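Local structure of serine-pyruvate aminotransferase (AgxT) (Sulfolobus solfataricus, 3ZRP) at residues A[26-31]-A[241-246]; A[55-60]-A[228-233]; A[195-200]-A[247-252]. The protein probably transfers amino groups from donors such as L-serine or alanine to pyruvate or glyoxylate, using pyridoxal 5'-phosphate as cofactor. All blocks are in the same frame, centred on the assembly; numbering follows the deposited sequence.

Interaction 1: residues A[26-31]-A[241-246]; sequences VGFTSK and FATPPV. With PLP (pyridoxal-5'-phosphate), chain D.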
loop_
_atom_site.group_PDB
_atom_site.type_symbol
_atom_site.label_atom_id
_atom_site.label_comp_id
_atom_site.label_asym_id
_atom_site.label_seq_id
_atom_site.Cartn_x
_atom_site.Cartn_y
_atom_site.Cartn_z
ATOM N N VAL A 26 -8.669 -16.184 -1.332
ATOM C CA VAL A 26 -8.233 -15.432 -2.505
ATOM C C VAL A 26 -6.860 -14.830 -2.234
ATOM O O VAL A 26 -6.662 -14.111 -1.250
ATOM C CB VAL A 26 -9.260 -14.312 -2.905
ATOM C CG1 VAL A 26 -8.686 -13.377 -3.958
ATOM C CG2 VAL A 26 -10.572 -14.925 -3.411
ATOM N N GLY A 27 -5.916 -15.142 -3.117
ATOM C CA GLY A 27 -4.574 -14.585 -3.061
ATOM C C GLY A 27 -4.251 -14.005 -4.415
ATOM O O GLY A 27 -5.088 -14.043 -5.327
ATOM N N PHE A 28 -3.038 -13.493 -4.573
ATOM C CA PHE A 28 -2.635 -12.848 -5.829
ATOM C C PHE A 28 -2.535 -13.786 -7.058
ATOM O O PHE A 28 -2.469 -13.310 -8.198
ATOM C CB PHE A 28 -1.326 -12.068 -5.644
ATOM C CG PHE A 28 -0.163 -12.933 -5.276
ATOM C CD1 PHE A 28 0.104 -13.231 -3.938
ATOM C CD2 PHE A 28 0.655 -13.468 -6.262
ATOM C CE1 PHE A 28 1.183 -14.038 -3.596
ATOM C CE2 PHE A 28 1.738 -14.285 -5.924
ATOM C CZ PHE A 28 1.997 -14.571 -4.595
ATOM N N THR A 29 -2.518 -15.102 -6.826
ATOM C CA THR A 29 -2.493 -16.090 -7.912
ATOM C C THR A 29 -3.886 -16.588 -8.324
ATOM O O THR A 29 -4.050 -17.130 -9.420
ATOM C CB THR A 29 -1.643 -17.327 -7.550
ATOM O OG1 THR A 29 -2.160 -17.932 -6.362
ATOM C CG2 THR A 29 -0.196 -16.949 -7.305
ATOM N N SER A 30 -4.871 -16.393 -7.438
ATOM C CA SER A 30 -6.252 -16.853 -7.642
ATOM C C SER A 30 -6.902 -16.203 -8.852
ATOM O O SER A 30 -6.713 -15.016 -9.100
ATOM C CB SER A 30 -7.101 -16.566 -6.404
ATOM O OG SER A 30 -6.482 -17.064 -5.237
ATOM N N LYS A 31 -7.684 -16.974 -9.600
ATOM C CA LYS A 31 -8.353 -16.409 -10.772
ATOM C C LYS A 31 -9.329 -15.269 -10.424
ATOM O O LYS A 31 -9.499 -14.341 -11.218
ATOM C CB LYS A 31 -9.004 -17.492 -11.649
ATOM C CG LYS A 31 -10.334 -18.069 -11.155
ATOM C CD LYS A 31 -10.960 -18.924 -12.285
ATOM C CE LYS A 31 -12.468 -19.029 -12.173
ATOM N NZ LYS A 31 -12.853 -19.747 -10.935
ATOM N N PHE A 241 5.320 -9.660 -8.411
ATOM C CA PHE A 241 6.444 -8.779 -8.171
ATOM C C PHE A 241 6.526 -8.629 -6.656
ATOM O O PHE A 241 7.505 -9.035 -6.031
ATOM C CB PHE A 241 6.269 -7.395 -8.811
ATOM C CG PHE A 241 7.225 -6.358 -8.234
ATOM C CD1 PHE A 241 8.608 -6.621 -8.172
ATOM C CD2 PHE A 241 6.744 -5.165 -7.690
ATOM C CE1 PHE A 241 9.501 -5.686 -7.611
ATOM C CE2 PHE A 241 7.639 -4.222 -7.126
ATOM C CZ PHE A 241 9.000 -4.489 -7.075
ATOM N N ALA A 242 5.481 -8.030 -6.095
ATOM C CA ALA A 242 5.367 -7.902 -4.640
ATOM C C ALA A 242 3.887 -8.077 -4.317
ATOM O O ALA A 242 3.036 -7.816 -5.164
ATOM C CB ALA A 242 5.846 -6.532 -4.216
ATOM N N THR A 243 3.563 -8.483 -3.089
ATOM C CA THR A 243 2.160 -8.761 -2.781
ATOM C C THR A 243 1.340 -7.458 -2.857
ATOM O O THR A 243 1.658 -6.495 -2.167
ATOM C CB THR A 243 1.991 -9.418 -1.398
ATOM O OG1 THR A 243 2.783 -10.614 -1.345
ATOM C CG2 THR A 243 0.521 -9.771 -1.173
ATOM N N PRO A 244 0.305 -7.418 -3.722
ATOM C CA PRO A 244 -0.578 -6.256 -3.803
ATOM C C PRO A 244 -1.706 -6.311 -2.755
ATOM O O PRO A 244 -1.953 -7.397 -2.158
ATOM C CB PRO A 244 -1.194 -6.390 -5.230
ATOM C CG PRO A 244 -1.282 -7.855 -5.398
ATOM C CD PRO A 244 -0.069 -8.449 -4.726
ATOM N N PRO A 245 -2.433 -5.180 -2.556
ATOM C CA PRO A 245 -3.515 -5.222 -1.598
ATOM C C PRO A 245 -4.730 -5.971 -2.210
ATOM O O PRO A 245 -5.647 -5.346 -2.785
ATOM C CB PRO A 245 -3.810 -3.739 -1.318
ATOM C CG PRO A 245 -2.591 -2.984 -1.836
ATOM C CD PRO A 245 -2.200 -3.802 -3.033
ATOM N N VAL A 246 -4.718 -7.297 -2.052
ATOM C CA VAL A 246 -5.621 -8.211 -2.801
ATOM C C VAL A 246 -7.103 -7.818 -2.632
ATOM O O VAL A 246 -7.836 -7.612 -3.624
ATOM C CB VAL A 246 -5.332 -9.706 -2.418
ATOM C CG1 VAL A 246 -6.416 -10.648 -2.902
ATOM C CG2 VAL A 246 -3.957 -10.157 -2.971
HETATM N N1 PLP D . 10.453 -11.542 2.460
HETATM C C2 PLP D . 9.956 -12.813 2.614
HETATM C C2A PLP D . 10.738 -13.787 3.463
HETATM C C3 PLP D . 8.741 -13.184 2.005
HETATM O O3 PLP D . 8.287 -14.337 2.167
HETATM C C4 PLP D . 8.019 -12.252 1.239
HETATM C C4A PLP D . 6.681 -12.687 0.620
HETATM C C5 PLP D . 8.565 -10.964 1.092
HETATM C C6 PLP D . 9.767 -10.601 1.711
HETATM C C5A PLP D . 7.892 -9.890 0.293
HETATM O O4P PLP D . 6.684 -9.383 0.901
HETATM P P PLP D . 5.589 -8.646 0.018
HETATM O O1P PLP D . 5.274 -9.595 -1.092
HETATM O O2P PLP D . 4.510 -8.409 1.000
HETATM O O3P PLP D . 6.270 -7.444 -0.529
#
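Val26 and Val246 meet by their CG1 methyls, 3.7 Å apart, their side chains slanting across one another. The other methyl of Val246, CG2, turns to the turn backbone and lies over Phe28 N at 3.8 Å, a buried amide with no polar partner in the model. A branched, purely apolar residue thus closes off this corner where the 26-31 loop passes the start of helix 246-262. Next along, Phe28 CB packs on Pro244 CD at 3.9 Å. With CG set between its backbone N and carbonyl carbon (chi1 63°), the Phe28 ring lies obliquely by Thr243, CE1 4.4 Å from Thr243 OG1. That hydroxyl donates to PLP O1P at 2.7 Å, and Thr243 N donates to the same oxygen at 2.9 Å, so one phosphate oxygen is held by a backbone and a side-chain donor together. As in other fold-type I aminotransferases, the cofactor sits at the dimer interface; Thr64, Thr138, Ser166 and Gln188 of the second subunit also bind it, while Tyr240 OH reaches it from this chain. Further out, a type I turn, closed by Ser30 N donating to Gly27 O at 3.2 Å, presents Phe28. In one of two Ser30 conformers, Gly27 N also donates almost straight (177°) to Ser30 OG at 2.9 Å. Phe33 of helix 31-48 backs Val26, Pro244 and Val246, and the Tyr240 ring meets that of Phe28.

Interaction 2: residues A[55-60]-A[228-233]; sequences QPLIIP and PVMRGA
Strand 55-60 and helix 228-233 approach to 8.4 Å between axes, their N-to-C directions 120° apart, and the backbones come nearest at Leu57 and Met230, whose CA atoms lie 6.1 Å apart. The strand is one of the two outermost in this chain's seven-stranded mixed sheet, the core of the large domain of a fold-type I PLP enzyme, and one of its edges pairs with strand 197-202. Helix 223-234 lies along the opposite edge, and Met230, long, flexible and apolar, spans the gap. Its CG rests on Leu57, 4.0 Å from Leu57 CG, the two side chains crossing at about a right angle. Bends at chi2 and chi3 then fold the end of the methionine along the strand toward Ile58. At the start of the strand Gln55 sends CG anti to its own backbone N (chi1 176°) and curls back, so that NE2 donates to Pro56 O at 2.8 Å, with that oxygen nearly in the amide plane. This internal bond fixes the amide, whose OE1 lies 3.9 Å from Arg231 CG. The long Arg231 side chain runs past the amide to a salt bridge with Asp211, its charged end met there. Ile58 N, on the edge away from strand 197-202, points nearly straight (173°) at Met230 SD, 3.5 Å away, in a weak hydrogen bond.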
loop_
_atom_site.group_PDB
_atom_site.type_symbol
_atom_site.label_atom_id
_atom_site.label_comp_id
_atom_site.label_asym_id
_atom_site.label_seq_id
_atom_site.Cartn_x
_atom_site.Cartn_y
_atom_site.Cartn_z
ATOM N N GLN A 55 -1.797 2.310 -21.318
ATOM C CA GLN A 55 -1.529 1.229 -20.378
ATOM C C GLN A 55 -1.905 1.609 -18.931
ATOM O O GLN A 55 -1.289 2.501 -18.351
ATOM C CB GLN A 55 -0.051 0.829 -20.433
ATOM C CG GLN A 55 0.357 -0.246 -19.417
ATOM C CD GLN A 55 -0.338 -1.574 -19.665
ATOM O OE1 GLN A 55 -0.056 -2.249 -20.640
ATOM N NE2 GLN A 55 -1.235 -1.958 -18.765
ATOM N N PRO A 56 -2.910 0.930 -18.356
ATOM C CA PRO A 56 -3.223 1.179 -16.930
ATOM C C PRO A 56 -2.282 0.407 -15.991
ATOM O O PRO A 56 -1.816 -0.685 -16.324
ATOM C CB PRO A 56 -4.653 0.658 -16.797
ATOM C CG PRO A 56 -4.701 -0.484 -17.854
ATOM C CD PRO A 56 -3.892 0.033 -18.995
ATOM N N LEU A 57 -1.993 0.978 -14.810
ATOM C CA LEU A 57 -1.303 0.239 -13.754
ATOM C C LEU A 57 -1.959 0.565 -12.410
ATOM O O LEU A 57 -2.374 1.710 -12.167
ATOM C CB LEU A 57 0.196 0.587 -13.670
ATOM C CG LEU A 57 1.124 0.279 -14.854
ATOM C CD1 LEU A 57 1.304 1.524 -15.700
ATOM C CD2 LEU A 57 2.477 -0.290 -14.442
ATOM N N ILE A 58 -2.068 -0.445 -11.560
ATOM C CA ILE A 58 -2.599 -0.276 -10.217
ATOM C C ILE A 58 -1.484 -0.705 -9.252
ATOM O O ILE A 58 -0.968 -1.811 -9.341
ATOM C CB ILE A 58 -3.904 -1.078 -10.064
ATOM C CG1 ILE A 58 -4.975 -0.484 -11.000
ATOM C CG2 ILE A 58 -4.369 -1.140 -8.601
ATOM C CD1 ILE A 58 -6.241 -1.372 -11.145
ATOM N N ILE A 59 -1.070 0.191 -8.359
ATOM C CA ILE A 59 0.096 -0.106 -7.497
ATOM C C ILE A 59 -0.310 0.115 -6.055
ATOM O O ILE A 59 -1.314 0.776 -5.811
ATOM C CB ILE A 59 1.346 0.754 -7.868
ATOM C CG1 ILE A 59 1.066 2.259 -7.682
ATOM C CG2 ILE A 59 1.772 0.505 -9.373
ATOM C CD1 ILE A 59 2.338 3.169 -7.762
ATOM N N PRO A 60 0.452 -0.468 -5.094
ATOM C CA PRO A 60 0.104 -0.156 -3.699
ATOM C C PRO A 60 0.374 1.284 -3.305
ATOM O O PRO A 60 1.259 1.942 -3.860
ATOM C CB PRO A 60 1.002 -1.108 -2.879
ATOM C CG PRO A 60 1.468 -2.162 -3.887
ATOM C CD PRO A 60 1.584 -1.395 -5.175
ATOM N N PRO A 228 4.755 -6.240 -15.636
ATOM C CA PRO A 228 4.467 -7.648 -15.930
ATOM C C PRO A 228 3.217 -8.152 -15.204
ATOM O O PRO A 228 2.477 -8.972 -15.753
ATOM C CB PRO A 228 5.723 -8.387 -15.428
ATOM C CG PRO A 228 6.806 -7.367 -15.437
ATOM C CD PRO A 228 6.117 -6.076 -15.087
ATOM N N VAL A 229 2.961 -7.659 -13.991
ATOM C CA VAL A 229 1.741 -8.037 -13.274
ATOM C C VAL A 229 0.489 -7.518 -13.982
ATOM O O VAL A 229 -0.505 -8.251 -14.084
ATOM C CB VAL A 229 1.767 -7.602 -11.760
ATOM C CG1 VAL A 229 0.532 -8.116 -11.019
ATOM C CG2 VAL A 229 3.027 -8.116 -11.087
ATOM N N MET A 230 0.551 -6.291 -14.507
ATOM C CA MET A 230 -0.600 -5.646 -15.180
ATOM C C MET A 230 -0.899 -6.254 -16.548
ATOM O O MET A 230 -2.059 -6.578 -16.845
ATOM C CB MET A 230 -0.400 -4.126 -15.315
ATOM C CG MET A 230 -0.044 -3.430 -13.975
ATOM S SD MET A 230 -1.311 -3.618 -12.697
ATOM C CE MET A 230 -0.306 -4.138 -11.297
ATOM N N ARG A 231 0.146 -6.385 -17.362
ATOM C CA ARG A 231 0.056 -7.085 -18.647
ATOM C C ARG A 231 -0.415 -8.517 -18.451
ATOM O O ARG A 231 -1.327 -8.989 -19.155
ATOM C CB ARG A 231 1.409 -7.046 -19.360
ATOM C CG ARG A 231 1.671 -5.728 -20.064
ATOM C CD ARG A 231 3.134 -5.568 -20.392
ATOM N NE ARG A 231 3.347 -4.422 -21.271
ATOM C CZ ARG A 231 4.532 -3.896 -21.548
ATOM N NH1 ARG A 231 5.635 -4.398 -21.007
ATOM N NH2 ARG A 231 4.606 -2.847 -22.356
ATOM N N GLY A 232 0.186 -9.215 -17.489
ATOM C CA GLY A 232 -0.250 -10.555 -17.121
ATOM C C GLY A 232 -1.748 -10.623 -16.879
ATOM O O GLY A 232 -2.440 -11.395 -17.546
ATOM N N ALA A 233 -2.249 -9.809 -15.944
ATOM C CA ALA A 233 -3.674 -9.800 -15.567
ATOM C C ALA A 233 -4.607 -9.720 -16.772
ATOM O O ALA A 233 -5.624 -10.429 -16.828
ATOM C CB ALA A 233 -3.977 -8.657 -14.607
#

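Interaction 3: residues A[195-200]-A[247-252]; sequences AGLGLL and HVILQL
Leu197 is the main bump on the strand side, and it enters a hollow formed by Val248, Ile249 and Leu252, three residues on one face of helix 247-252. Its CG lies 3.6 Å from Val248 CG1, the two side chains passing alongside one another, pointed opposite ways. Its CD1 methyl goes deepest: it is 3.6 Å from Ile249 CG1 and 3.7 Å from Leu252 CD2, while CD2 spreads along the isoleucine, which the leucine crosses at about a right angle. With CG anti to its carbonyl carbon, Leu197 carries its fork outward to the helix, and both prongs find apolar walls. Two residues on, Leu199 faces the same way and, in one of its two conformers, meets Leu252 tip to tip, CD2 to CD2 at 3.8 Å, so that Leu252 CD2 is then wedged against methyls of both leucines. The strand belongs to the mixed sheet of the large domain in this fold-type I aminotransferase, and the helix runs over one face of that sheet, with the two N-to-C directions 54° apart and the axes 10.5 Å from each other, a separation filled by leucine, isoleucine and valine. Ile58 of the neighbouring strand touches Leu197, Leu199 and Leu252, continuing the apolar layer into the next strand.

At Gly196 the surface dips. This residue has no side chain, and its backbone angles (phi 132°, psi 0°) would jam a CB against the preceding carbonyl oxygen; a CB there would also crowd Val248 CG1. The methyl CG1 of Val248 therefore sits close over the backbone, 3.6 Å from Ala195 O. Small Ala195 turns its own methyl from the helix and packs on Gln188, a cofactor-binding residue, and on Pro244 of the second subunit, whose Val248 also touches the Val248 of this chain.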
loop_
_atom_site.group_PDB
_atom_site.type_symbol
_atom_site.label_atom_id
_atom_site.label_comp_id
_atom_site.label_asym_id
_atom_site.label_seq_id
_atom_site.Cartn_x
_atom_site.Cartn_y
_atom_site.Cartn_z
ATOM N N ALA A 195 -9.209 2.692 0.596
ATOM C CA ALA A 195 -7.850 3.230 0.436
ATOM C C ALA A 195 -6.791 2.139 0.336
ATOM O O ALA A 195 -7.006 1.021 0.844
ATOM C CB ALA A 195 -7.511 4.182 1.609
ATOM N N GLY A 196 -5.671 2.453 -0.335
ATOM C CA GLY A 196 -4.540 1.513 -0.444
ATOM C C GLY A 196 -3.944 1.292 -1.830
ATOM O O GLY A 196 -2.977 0.545 -1.976
ATOM N N LEU A 197 -4.504 1.969 -2.835
ATOM C CA LEU A 197 -4.059 1.833 -4.229
ATOM C C LEU A 197 -3.815 3.179 -4.892
ATOM O O LEU A 197 -4.640 4.096 -4.759
ATOM C CB LEU A 197 -5.105 1.061 -5.053
ATOM C CG LEU A 197 -5.456 -0.347 -4.576
ATOM C CD1 LEU A 197 -6.677 -0.876 -5.389
ATOM C CD2 LEU A 197 -4.257 -1.271 -4.701
ATOM N N GLY A 198 -2.693 3.292 -5.601
ATOM C CA GLY A 198 -2.465 4.388 -6.536
ATOM C C GLY A 198 -2.797 3.834 -7.918
ATOM O O GLY A 198 -2.656 2.632 -8.118
ATOM N N LEU A 199 -3.309 4.678 -8.818
ATOM C CA LEU A 199 -3.731 4.229 -10.155
ATOM C C LEU A 199 -3.153 5.123 -11.237
ATOM O O LEU A 199 -3.191 6.336 -11.127
ATOM C CB LEU A 199 -5.260 4.217 -10.274
ATOM C CG LEU A 199 -6.069 3.160 -9.525
ATOM C CD1 LEU A 199 -6.160 3.533 -8.095
ATOM C CD2 LEU A 199 -7.467 3.060 -10.125
ATOM N N LEU A 200 -2.622 4.530 -12.311
ATOM C CA LEU A 200 -1.940 5.329 -13.336
ATOM C C LEU A 200 -2.367 4.872 -14.713
ATOM O O LEU A 200 -2.619 3.712 -14.891
ATOM C CB LEU A 200 -0.401 5.206 -13.203
ATOM C CG LEU A 200 0.186 5.673 -11.840
ATOM C CD1 LEU A 200 0.492 4.446 -10.912
ATOM C CD2 LEU A 200 1.408 6.520 -12.011
ATOM N N HIS A 247 -7.533 -7.684 -1.376
ATOM C CA HIS A 247 -8.938 -7.392 -1.075
ATOM C C HIS A 247 -9.345 -5.957 -1.427
ATOM O O HIS A 247 -10.509 -5.690 -1.750
ATOM C CB HIS A 247 -9.272 -7.792 0.359
ATOM C CG HIS A 247 -9.178 -9.275 0.600
ATOM N ND1 HIS A 247 -7.979 -9.922 0.834
ATOM C CD2 HIS A 247 -10.132 -10.239 0.610
ATOM C CE1 HIS A 247 -8.204 -11.219 0.981
ATOM N NE2 HIS A 247 -9.501 -11.437 0.846
ATOM N N VAL A 248 -8.388 -5.033 -1.369
ATOM C CA VAL A 248 -8.637 -3.639 -1.760
ATOM C C VAL A 248 -8.919 -3.594 -3.270
ATOM O O VAL A 248 -9.732 -2.806 -3.732
ATOM C CB VAL A 248 -7.430 -2.739 -1.393
ATOM C CG1 VAL A 248 -7.635 -1.304 -1.857
ATOM C CG2 VAL A 248 -7.247 -2.749 0.106
ATOM N N ILE A 249 -8.220 -4.431 -4.016
ATOM C CA ILE A 249 -8.400 -4.505 -5.480
ATOM C C ILE A 249 -9.761 -5.151 -5.850
ATOM O O ILE A 249 -10.390 -4.774 -6.856
ATOM C CB ILE A 249 -7.233 -5.245 -6.148
ATOM C CG1 ILE A 249 -5.970 -4.354 -6.130
ATOM C CG2 ILE A 249 -7.551 -5.576 -7.627
ATOM C CD1 ILE A 249 -4.662 -5.063 -6.450
ATOM N N LEU A 250 -10.203 -6.123 -5.054
ATOM C CA LEU A 250 -11.554 -6.704 -5.222
ATOM C C LEU A 250 -12.619 -5.614 -5.030
ATOM O O LEU A 250 -13.572 -5.505 -5.821
ATOM C CB LEU A 250 -11.789 -7.834 -4.201
ATOM C CG LEU A 250 -10.910 -9.103 -4.276
ATOM C CD1 LEU A 250 -11.288 -10.103 -3.166
ATOM C CD2 LEU A 250 -11.005 -9.731 -5.634
ATOM N N GLN A 251 -12.457 -4.821 -3.963
ATOM C CA GLN A 251 -13.354 -3.695 -3.703
ATOM C C GLN A 251 -13.335 -2.696 -4.874
ATOM O O GLN A 251 -14.397 -2.238 -5.325
ATOM C CB GLN A 251 -13.018 -3.020 -2.355
ATOM C CG GLN A 251 -13.313 -3.929 -1.157
ATOM C CD GLN A 251 -12.673 -3.484 0.159
ATOM O OE1 GLN A 251 -11.491 -3.164 0.214
ATOM N NE2 GLN A 251 -13.453 -3.507 1.232
ATOM N N LEU A 252 -12.137 -2.375 -5.367
ATOM C CA LEU A 252 -11.972 -1.470 -6.519
ATOM C C LEU A 252 -12.734 -1.967 -7.772
ATOM O O LEU A 252 -13.340 -1.164 -8.485
ATOM C CB LEU A 252 -10.473 -1.208 -6.855
ATOM C CG LEU A 252 -10.203 -0.233 -8.031
ATOM C CD1 LEU A 252 -10.753 1.196 -7.757
ATOM C CD2 LEU A 252 -8.718 -0.156 -8.426
#

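From the N terminus, residues 26-31 come first and pair with 241-246, so interaction 1 closes a loop of more than two hundred residues. Interaction 2, joining strand 55-60 to helix 223-234, nests inside it. Interaction 3 starts within both loops, at 195-200, but ends beyond them at 247-252, and so crosses each. Strands 55-60 and 197-202 are antiparallel neighbours, with Leu57 N close to Leu200 O, so interactions 2 and 3 bring two successive helices to one sheet. The loop between those helices carries 241-246; there Pro245 packs on Pro60 and Leu197, uniting all three contacts beside the subunit interface.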